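Local structure of metallo-beta-lactamase family protein (Staphylococcus aureus, 3R2U) at residues Trp331-Asn334 against Glu338-Leu341; Ser39-Cys44 against Gly48-Ile53; Ser223-Ser228 against Ala265-Phe270. The protein probably acts as an iron-dependent hydrolase or persulfide dioxygenase-like enzyme that joins a metallo-beta-lactamase domain to rhodanese-like sulfur-transfer modules. One frame throughout, in Å; residues are numbered along the deposited sequence. Where two conformers were deposited one is given.

Contact 1. Residues Trp331-Asn334 against Glu338-Leu341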
loop_
_atom_site.group_PDB
_atom_site.type_symbol
_atom_site.label_atom_id
_atom_site.label_comp_id
_atom_site.label_asym_id
_atom_site.label_seq_id
_atom_site.Cartn_x
_atom_site.Cartn_y
_atom_site.Cartn_z
ATOM N N TRP A 331 21.663 -12.351 17.572
ATOM C CA TRP A 331 22.732 -12.293 18.541
ATOM C C TRP A 331 22.402 -11.464 19.770
ATOM O O TRP A 331 23.075 -11.613 20.784
ATOM C CB TRP A 331 24.014 -11.765 17.899
ATOM C CG TRP A 331 24.589 -12.698 16.883
ATOM C CD1 TRP A 331 24.477 -12.614 15.524
ATOM C CD2 TRP A 331 25.341 -13.883 17.152
ATOM N NE1 TRP A 331 25.129 -13.675 14.928
ATOM C CE2 TRP A 331 25.665 -14.468 15.907
ATOM C CE3 TRP A 331 25.782 -14.504 18.328
ATOM C CZ2 TRP A 331 26.412 -15.641 15.809
ATOM C CZ3 TRP A 331 26.517 -15.673 18.228
ATOM C CH2 TRP A 331 26.827 -16.228 16.980
ATOM N N TYR A 332 21.378 -10.600 19.693
ATOM C CA TYR A 332 21.026 -9.708 20.805
ATOM C C TYR A 332 19.620 -9.855 21.360
ATOM O O TYR A 332 19.375 -9.416 22.472
ATOM C CB TYR A 332 21.170 -8.246 20.369
ATOM C CG TYR A 332 22.551 -7.891 19.908
ATOM C CD1 TYR A 332 22.879 -7.936 18.560
ATOM C CD2 TYR A 332 23.535 -7.526 20.817
ATOM C CE1 TYR A 332 24.150 -7.630 18.129
ATOM C CE2 TYR A 332 24.816 -7.226 20.394
ATOM C CZ TYR A 332 25.110 -7.281 19.049
ATOM O OH TYR A 332 26.361 -6.974 18.609
ATOM N N LEU A 333 18.707 -10.468 20.607
ATOM C CA LEU A 333 17.318 -10.562 21.043
ATOM C C LEU A 333 17.224 -11.384 22.303
ATOM O O LEU A 333 17.746 -12.481 22.357
ATOM C CB LEU A 333 16.429 -11.190 19.946
ATOM C CG LEU A 333 14.907 -11.067 20.145
ATOM C CD1 LEU A 333 14.461 -9.625 20.139
ATOM C CD2 LEU A 333 14.156 -11.829 19.079
ATOM N N ASN A 334 16.604 -10.829 23.332
ATOM C CA ASN A 334 16.373 -11.570 24.564
ATOM C C ASN A 334 14.853 -11.879 24.635
ATOM O O ASN A 334 14.027 -10.972 24.860
ATOM C CB ASN A 334 16.854 -10.757 25.759
ATOM C CG ASN A 334 16.802 -11.528 27.045
ATOM O OD1 ASN A 334 15.991 -12.440 27.214
ATOM N ND2 ASN A 334 17.668 -11.164 27.971
ATOM N N GLU A 338 10.788 -7.585 27.330
ATOM C CA GLU A 338 10.078 -6.694 26.430
ATOM C C GLU A 338 11.130 -5.725 25.887
ATOM O O GLU A 338 12.026 -5.288 26.611
ATOM C CB GLU A 338 8.981 -5.924 27.163
ATOM C CG GLU A 338 7.961 -6.817 27.876
ATOM C CD GLU A 338 6.803 -6.007 28.493
ATOM O OE1 GLU A 338 6.521 -6.190 29.698
ATOM O OE2 GLU A 338 6.192 -5.177 27.782
ATOM N N ILE A 339 10.995 -5.368 24.620
ATOM C CA ILE A 339 11.983 -4.557 23.929
ATOM C C ILE A 339 11.378 -3.337 23.255
ATOM O O ILE A 339 10.230 -3.380 22.832
ATOM C CB ILE A 339 12.636 -5.483 22.872
ATOM C CG1 ILE A 339 13.492 -6.520 23.595
ATOM C CG2 ILE A 339 13.409 -4.721 21.820
ATOM C CD1 ILE A 339 13.865 -7.725 22.770
ATOM N N ASN A 340 12.127 -2.232 23.213
ATOM C CA ASN A 340 11.720 -1.044 22.457
ATOM C C ASN A 340 12.479 -0.981 21.132
ATOM O O ASN A 340 13.607 -1.470 21.022
ATOM C CB ASN A 340 12.032 0.249 23.205
ATOM C CG ASN A 340 11.122 0.502 24.386
ATOM O OD1 ASN A 340 10.045 -0.066 24.504
ATOM N ND2 ASN A 340 11.540 1.398 25.245
ATOM N N LEU A 341 11.854 -0.361 20.142
ATOM C CA LEU A 341 12.460 -0.135 18.866
ATOM C C LEU A 341 12.517 1.361 18.599
ATOM O O LEU A 341 11.657 2.113 19.062
ATOM C CB LEU A 341 11.658 -0.812 17.758
ATOM C CG LEU A 341 11.528 -2.309 17.836
ATOM C CD1 LEU A 341 10.636 -2.837 16.679
ATOM C CD2 LEU A 341 12.956 -2.963 17.859
#

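Contact 2. Residues Ser39-Cys44 against Gly48-Ile53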
loop_
_atom_site.group_PDB
_atom_site.type_symbol
_atom_site.label_atom_id
_atom_site.label_comp_id
_atom_site.label_asym_id
_atom_site.label_seq_id
_atom_site.Cartn_x
_atom_site.Cartn_y
_atom_site.Cartn_z
ATOM N N SER A 39 9.038 -21.859 1.918
ATOM C CA SER A 39 7.857 -22.651 2.200
ATOM C C SER A 39 7.139 -22.804 0.857
ATOM O O SER A 39 7.434 -22.067 -0.089
ATOM C CB SER A 39 6.976 -22.002 3.256
ATOM O OG SER A 39 6.614 -20.676 2.953
ATOM N N TYR A 40 6.184 -23.728 0.784
ATOM C CA TYR A 40 5.528 -24.065 -0.470
ATOM C C TYR A 40 4.051 -24.332 -0.287
ATOM O O TYR A 40 3.609 -24.801 0.772
ATOM C CB TYR A 40 6.180 -25.345 -1.054
ATOM C CG TYR A 40 7.690 -25.224 -1.288
ATOM C CD1 TYR A 40 8.603 -25.503 -0.266
ATOM C CD2 TYR A 40 8.198 -24.816 -2.519
ATOM C CE1 TYR A 40 9.997 -25.377 -0.463
ATOM C CE2 TYR A 40 9.582 -24.687 -2.727
ATOM C CZ TYR A 40 10.469 -24.975 -1.692
ATOM O OH TYR A 40 11.814 -24.834 -1.885
ATOM N N LEU A 41 3.293 -24.010 -1.325
ATOM C CA LEU A 41 1.882 -24.358 -1.396
ATOM C C LEU A 41 1.740 -25.227 -2.633
ATOM O O LEU A 41 2.216 -24.858 -3.708
ATOM C CB LEU A 41 0.979 -23.116 -1.506
ATOM C CG LEU A 41 -0.542 -23.327 -1.568
ATOM C CD1 LEU A 41 -1.047 -23.850 -0.256
ATOM C CD2 LEU A 41 -1.273 -22.030 -1.908
ATOM N N ILE A 42 1.167 -26.416 -2.453
ATOM C CA ILE A 42 0.825 -27.314 -3.550
ATOM C C ILE A 42 -0.682 -27.523 -3.485
ATOM O O ILE A 42 -1.285 -27.516 -2.406
ATOM C CB ILE A 42 1.563 -28.682 -3.513
ATOM C CG1 ILE A 42 1.302 -29.422 -2.197
ATOM C CG2 ILE A 42 3.084 -28.479 -3.793
ATOM C CD1 ILE A 42 2.070 -30.748 -2.067
ATOM N N GLY A 43 -1.295 -27.668 -4.643
ATOM C CA GLY A 43 -2.716 -27.819 -4.700
ATOM C C GLY A 43 -3.180 -28.738 -5.791
ATOM O O GLY A 43 -2.613 -28.758 -6.892
ATOM N N CYS A 44 -4.237 -29.483 -5.484
ATOM C CA CYS A 44 -4.836 -30.426 -6.421
ATOM C C CYS A 44 -5.951 -29.710 -7.147
ATOM O O CYS A 44 -6.971 -29.341 -6.539
ATOM C CB CYS A 44 -5.399 -31.617 -5.656
ATOM S SG CYS A 44 -6.277 -32.831 -6.656
ATOM N N GLY A 48 -9.320 -29.494 -5.270
ATOM C CA GLY A 48 -9.203 -28.202 -4.595
ATOM C C GLY A 48 -8.393 -28.267 -3.297
ATOM O O GLY A 48 -8.098 -27.228 -2.691
ATOM N N GLU A 49 -8.012 -29.470 -2.872
ATOM C CA GLU A 49 -7.235 -29.618 -1.650
ATOM C C GLU A 49 -5.870 -28.986 -1.835
ATOM O O GLU A 49 -5.333 -28.977 -2.927
ATOM C CB GLU A 49 -7.140 -31.085 -1.217
ATOM C CG GLU A 49 -8.519 -31.632 -0.851
ATOM C CD GLU A 49 -8.515 -33.075 -0.326
ATOM O OE1 GLU A 49 -7.480 -33.572 0.172
ATOM O OE2 GLU A 49 -9.578 -33.706 -0.391
ATOM N N ALA A 50 -5.324 -28.432 -0.768
ATOM C CA ALA A 50 -4.019 -27.777 -0.847
ATOM C C ALA A 50 -3.261 -27.938 0.458
ATOM O O ALA A 50 -3.867 -28.011 1.535
ATOM C CB ALA A 50 -4.180 -26.307 -1.196
ATOM N N MET A 51 -1.937 -27.997 0.345
ATOM C CA MET A 51 -1.056 -28.171 1.480
ATOM C C MET A 51 0.039 -27.123 1.553
ATOM O O MET A 51 0.628 -26.770 0.527
ATOM C CB MET A 51 -0.360 -29.537 1.397
ATOM C CG MET A 51 0.699 -29.740 2.494
ATOM S SD MET A 51 1.643 -31.260 2.385
ATOM C CE MET A 51 0.562 -32.427 3.218
ATOM N N ILE A 52 0.317 -26.636 2.769
ATOM C CA ILE A 52 1.457 -25.740 2.993
ATOM C C ILE A 52 2.595 -26.574 3.579
ATOM O O ILE A 52 2.396 -27.287 4.565
ATOM C CB ILE A 52 1.188 -24.639 4.017
ATOM C CG1 ILE A 52 -0.051 -23.813 3.672
ATOM C CG2 ILE A 52 2.404 -23.720 4.101
ATOM C CD1 ILE A 52 -0.518 -22.925 4.832
ATOM N N ILE A 53 3.785 -26.465 2.993
ATOM C CA ILE A 53 4.978 -27.133 3.522
ATOM C C ILE A 53 5.881 -26.084 4.193
ATOM O O ILE A 53 6.200 -25.045 3.594
ATOM C CB ILE A 53 5.728 -27.884 2.428
ATOM C CG1 ILE A 53 4.837 -29.031 1.923
ATOM C CG2 ILE A 53 7.049 -28.419 2.975
ATOM C CD1 ILE A 53 5.379 -29.722 0.756
#

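Contact 3. Residues Ser223-Ser228 against Ala265-Phe270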
loop_
_atom_site.group_PDB
_atom_site.type_symbol
_atom_site.label_atom_id
_atom_site.label_comp_id
_atom_site.label_asym_id
_atom_site.label_seq_id
_atom_site.Cartn_x
_atom_site.Cartn_y
_atom_site.Cartn_z
ATOM N N SER A 223 21.662 -16.290 4.627
ATOM C CA SER A 223 22.128 -16.541 5.988
ATOM C C SER A 223 23.609 -16.937 6.042
ATOM O O SER A 223 24.026 -17.864 5.332
ATOM C CB SER A 223 21.302 -17.651 6.641
ATOM O OG SER A 223 21.696 -17.859 7.990
ATOM N N PRO A 224 24.407 -16.224 6.876
ATOM C CA PRO A 224 25.819 -16.558 7.120
ATOM C C PRO A 224 26.000 -18.034 7.526
ATOM O O PRO A 224 27.084 -18.609 7.324
ATOM C CB PRO A 224 26.200 -15.636 8.283
ATOM C CG PRO A 224 25.320 -14.440 8.127
ATOM C CD PRO A 224 24.049 -14.910 7.454
ATOM N N CYS A 225 24.940 -18.629 8.096
ATOM C CA CYS A 225 24.945 -20.046 8.488
ATOM C C CYS A 225 24.724 -20.994 7.294
ATOM O O CYS A 225 24.540 -22.201 7.473
ATOM C CB CYS A 225 23.895 -20.306 9.574
ATOM S SG CYS A 225 24.251 -19.440 11.114
ATOM N N GLY A 226 24.739 -20.437 6.085
ATOM C CA GLY A 226 24.594 -21.206 4.853
ATOM C C GLY A 226 25.118 -20.337 3.723
ATOM O O GLY A 226 24.351 -19.925 2.835
ATOM N N LYS A 227 26.416 -20.031 3.759
ATOM C CA LYS A 227 27.028 -19.176 2.733
ATOM C C LYS A 227 26.959 -19.821 1.345
ATOM O O LYS A 227 26.868 -19.122 0.336
ATOM C CB LYS A 227 28.487 -18.843 3.086
ATOM C CG LYS A 227 28.663 -18.093 4.402
ATOM C CD LYS A 227 30.123 -17.744 4.666
ATOM C CE LYS A 227 30.313 -17.153 6.061
ATOM N NZ LYS A 227 29.942 -18.123 7.141
ATOM N N SER A 228 26.997 -21.149 1.300
ATOM C CA SER A 228 26.951 -21.880 0.035
ATOM C C SER A 228 25.560 -22.089 -0.564
ATOM O O SER A 228 25.463 -22.624 -1.673
ATOM C CB SER A 228 27.592 -23.262 0.226
ATOM O OG SER A 228 28.883 -23.161 0.802
ATOM N N ALA A 265 29.613 -20.548 14.888
ATOM C CA ALA A 265 28.659 -20.682 15.971
ATOM C C ALA A 265 27.356 -20.081 15.484
ATOM O O ALA A 265 27.361 -19.026 14.843
ATOM C CB ALA A 265 29.141 -19.951 17.219
ATOM N N PRO A 266 26.239 -20.755 15.758
ATOM C CA PRO A 266 24.966 -20.214 15.347
ATOM C C PRO A 266 24.574 -19.038 16.221
ATOM O O PRO A 266 24.999 -18.958 17.362
ATOM C CB PRO A 266 24.003 -21.384 15.568
ATOM C CG PRO A 266 24.620 -22.179 16.649
ATOM C CD PRO A 266 26.097 -22.028 16.489
ATOM N N PRO A 267 23.774 -18.113 15.683
ATOM C CA PRO A 267 23.312 -17.004 16.518
ATOM C C PRO A 267 22.475 -17.526 17.685
ATOM O O PRO A 267 21.889 -18.638 17.618
ATOM C CB PRO A 267 22.475 -16.146 15.565
ATOM C CG PRO A 267 22.198 -17.023 14.374
ATOM C CD PRO A 267 23.240 -18.066 14.311
ATOM N N HIS A 268 22.401 -16.725 18.737
ATOM C CA HIS A 268 21.721 -17.144 19.955
ATOM C C HIS A 268 20.252 -17.497 19.813
ATOM O O HIS A 268 19.784 -18.363 20.520
ATOM C CB HIS A 268 21.906 -16.102 21.078
ATOM C CG HIS A 268 23.338 -15.808 21.385
ATOM N ND1 HIS A 268 24.249 -16.797 21.686
ATOM C CD2 HIS A 268 24.018 -14.638 21.446
ATOM C CE1 HIS A 268 25.435 -16.250 21.902
ATOM N NE2 HIS A 268 25.319 -14.942 21.764
ATOM N N HIS A 269 19.515 -16.877 18.908
ATOM C CA HIS A 269 18.088 -17.211 18.829
ATOM C C HIS A 269 17.808 -18.649 18.353
ATOM O O HIS A 269 16.718 -19.170 18.602
ATOM C CB HIS A 269 17.288 -16.193 17.993
ATOM C CG HIS A 269 17.545 -16.264 16.523
ATOM N ND1 HIS A 269 18.793 -16.058 15.974
ATOM C CD2 HIS A 269 16.699 -16.453 15.482
ATOM C CE1 HIS A 269 18.708 -16.142 14.656
ATOM N NE2 HIS A 269 17.445 -16.377 14.329
ATOM N N PHE A 270 18.764 -19.286 17.680
ATOM C CA PHE A 270 18.540 -20.666 17.202
ATOM C C PHE A 270 18.092 -21.607 18.328
ATOM O O PHE A 270 17.103 -22.328 18.172
ATOM C CB PHE A 270 19.772 -21.221 16.471
ATOM C CG PHE A 270 19.883 -20.792 15.011
ATOM C CD1 PHE A 270 19.399 -19.561 14.572
ATOM C CD2 PHE A 270 20.539 -21.606 14.092
ATOM C CE1 PHE A 270 19.528 -19.169 13.230
ATOM C CE2 PHE A 270 20.678 -21.224 12.753
ATOM C CZ PHE A 270 20.175 -19.999 12.328
#

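Contact 1. Residues Trp331-Asn334 against Glu338-Leu341
The flat group that meets Ile339 is the backbone carbonyl of Asn334. The methyl CD1 of Ile339 lies 3.9 Å from Asn334 O, displaced to one side of the carbonyl plane. This is a van der Waals touch and not a hydrogen bond. The aromatic rings of the loop turn elsewhere. The Trp331 ring packs edge-to-face with His268. The Tyr332 ring packs on Ile319 and Phe300.

Most of the direct contact is aliphatic. Leu333 and Ile339 meet methyl to methyl, and their side chains cross at about a right angle. Leu333 CD1 and Ile339 CD1 are 3.3 Å apart. This is tighter than usual for two methyls, so the exact spacing should not be over-read. The first torsion of Leu333 (chi1 -167°) sets CG opposite the backbone N, and the branch CD1 reaches the strand. Ile339 sends its longer arm to meet it, with chi2 extended at 163° and CD1 at the far end. Ile339 also touches Phe300, Ile363 and Tyr360, while Leu333 reaches Ile358. Both side chains are buried.

No hydrogen bond crosses between the segments. The amide of Asn334 is used locally: its OD1 accepts from the backbone N of Asp336. This is an Asx turn, and it lies where the chain bends back toward Glu338. The strand is held by its neighbours. Ile339 and Leu341 bond through the backbone to strand 363-367, and Asn340 bonds to strand 298-301.

The loop 331-334 follows helix 325-329 and leads into strand 339-342, an inner strand of a four-stranded parallel sheet. Such a helix-loop-strand step is characteristic of alpha/beta folds, here one consistent with a rhodanese-like module.

Contact 2. Residues Ser39-Cys44 against Gly48-Ile53
Ile42 and Met51 lie side by side and point the same way, with Ile42 CG1 4.0 Å from Met51 CB. They form a hydrogen-bonded pair of the antiparallel hairpin made by strands 37-44 and 49-53. Met51 leaves the backbone extended and then bends at its third torsion (chi3 -84°), which carries its end away from Ile42. Tyr40 and Ile53, the next hydrogen-bonded pair, project from the same face and meet through their CB atoms at 4.3 Å. The Tyr40 ring stands edge-to-face with Phe166. Ile42 and Ile53 also touch Phe166, so this face packs against the second sheet of the metallo-beta-lactamase sandwich.

Leu41, Ala50 and Ile52 occupy the other face. Leu41 CD1 touches two residues of the partner strand, at 4.1 Å from Ala50 CB and the same from Ile52 CG1. Gly43 pairs with Ala50 at a CA-CA distance of 4.1 Å, a close approach with no side chain on the glycine.

Main-chain bonds fix this register. Ile53 N to Tyr40 O is 2.8 Å, and Tyr40 N returns a bond to Ile53 O. Ile42 and Met51 exchange a similar pair. At the turn Cys44 N donates to Glu49 O, nearly straight at 172°, and Gly48 N reaches Cys44 O at 2.7 Å with a more bent N-H angle of 143°.

Peptide groups of the hydrogen-bonded pairs satisfy each other across the hairpin. The alternating ones bond outward to strands 25-32 and 72-77, so both strands lie inside the sheet. The faces are mostly apolar, and Tyr40 OH, the polar end on one, is met by Pro217 O.

Contact 3. Residues Ser223-Ser228 against Ala265-Phe270
Cys225 SG makes the apolar contacts, 3.6 Å from Pro267 CD and 4.3 Å from Phe270 CZ. The CB of Cys225 is directed toward 265-270. With SG anti to the carbonyl carbon (chi1 -65°), this brings the sulfur to Pro267 and Phe270. To the Phe270 ring the approach is a sulfur-aromatic contact: SG lies 5.0 Å from the centroid, 45° off the ring normal.

Within 265-270, Pro267 CD lies over the centre of one face of the Phe270 ring, 4.0 Å above its plane. His269 NE2 comes to the ring edge in plane, while Phe270 CD1 sits over a face of the His269 ring, offset toward its rim.

The two segments belong to different parts of the fold. Residues 223-228 lie in the loop between strands 214-217 and 235-236 of the second metallo-beta-lactamase sheet. Residues 265-270 lead into helix 269-279. The Phe270 side chain lies near the bound iron and also touches Asp84.

Hydrogen bonds stay within each segment. Gly226 N donates to Ser223 O at 2.8 Å, closing a type I turn with Cys225 near its tip. A weak bond also runs from Cys225 N to Ser223 OG.

Contacts 1 and 3 touch. Trp331 of contact 1 lies against the start of segment 265-270: Trp331 CH2 is 3.3 Å from Pro266 O, and Trp331 CZ2 is 3.5 Å from Pro267 CA. Their centres are 18 Å apart. Contact 2 stands apart, with its nearest atoms about 14 Å from contact 3 and about 20 Å from contact 1. The iron is bound by His80, His143 and Asp169. In contact 3 the side chain of Phe270 is about 7 Å from the bound iron. In contact 2 the side chain of Ile53 is about 12 Å from the bound iron. Contact 3 is near the metal site on one hand and touches contact 1 on the other.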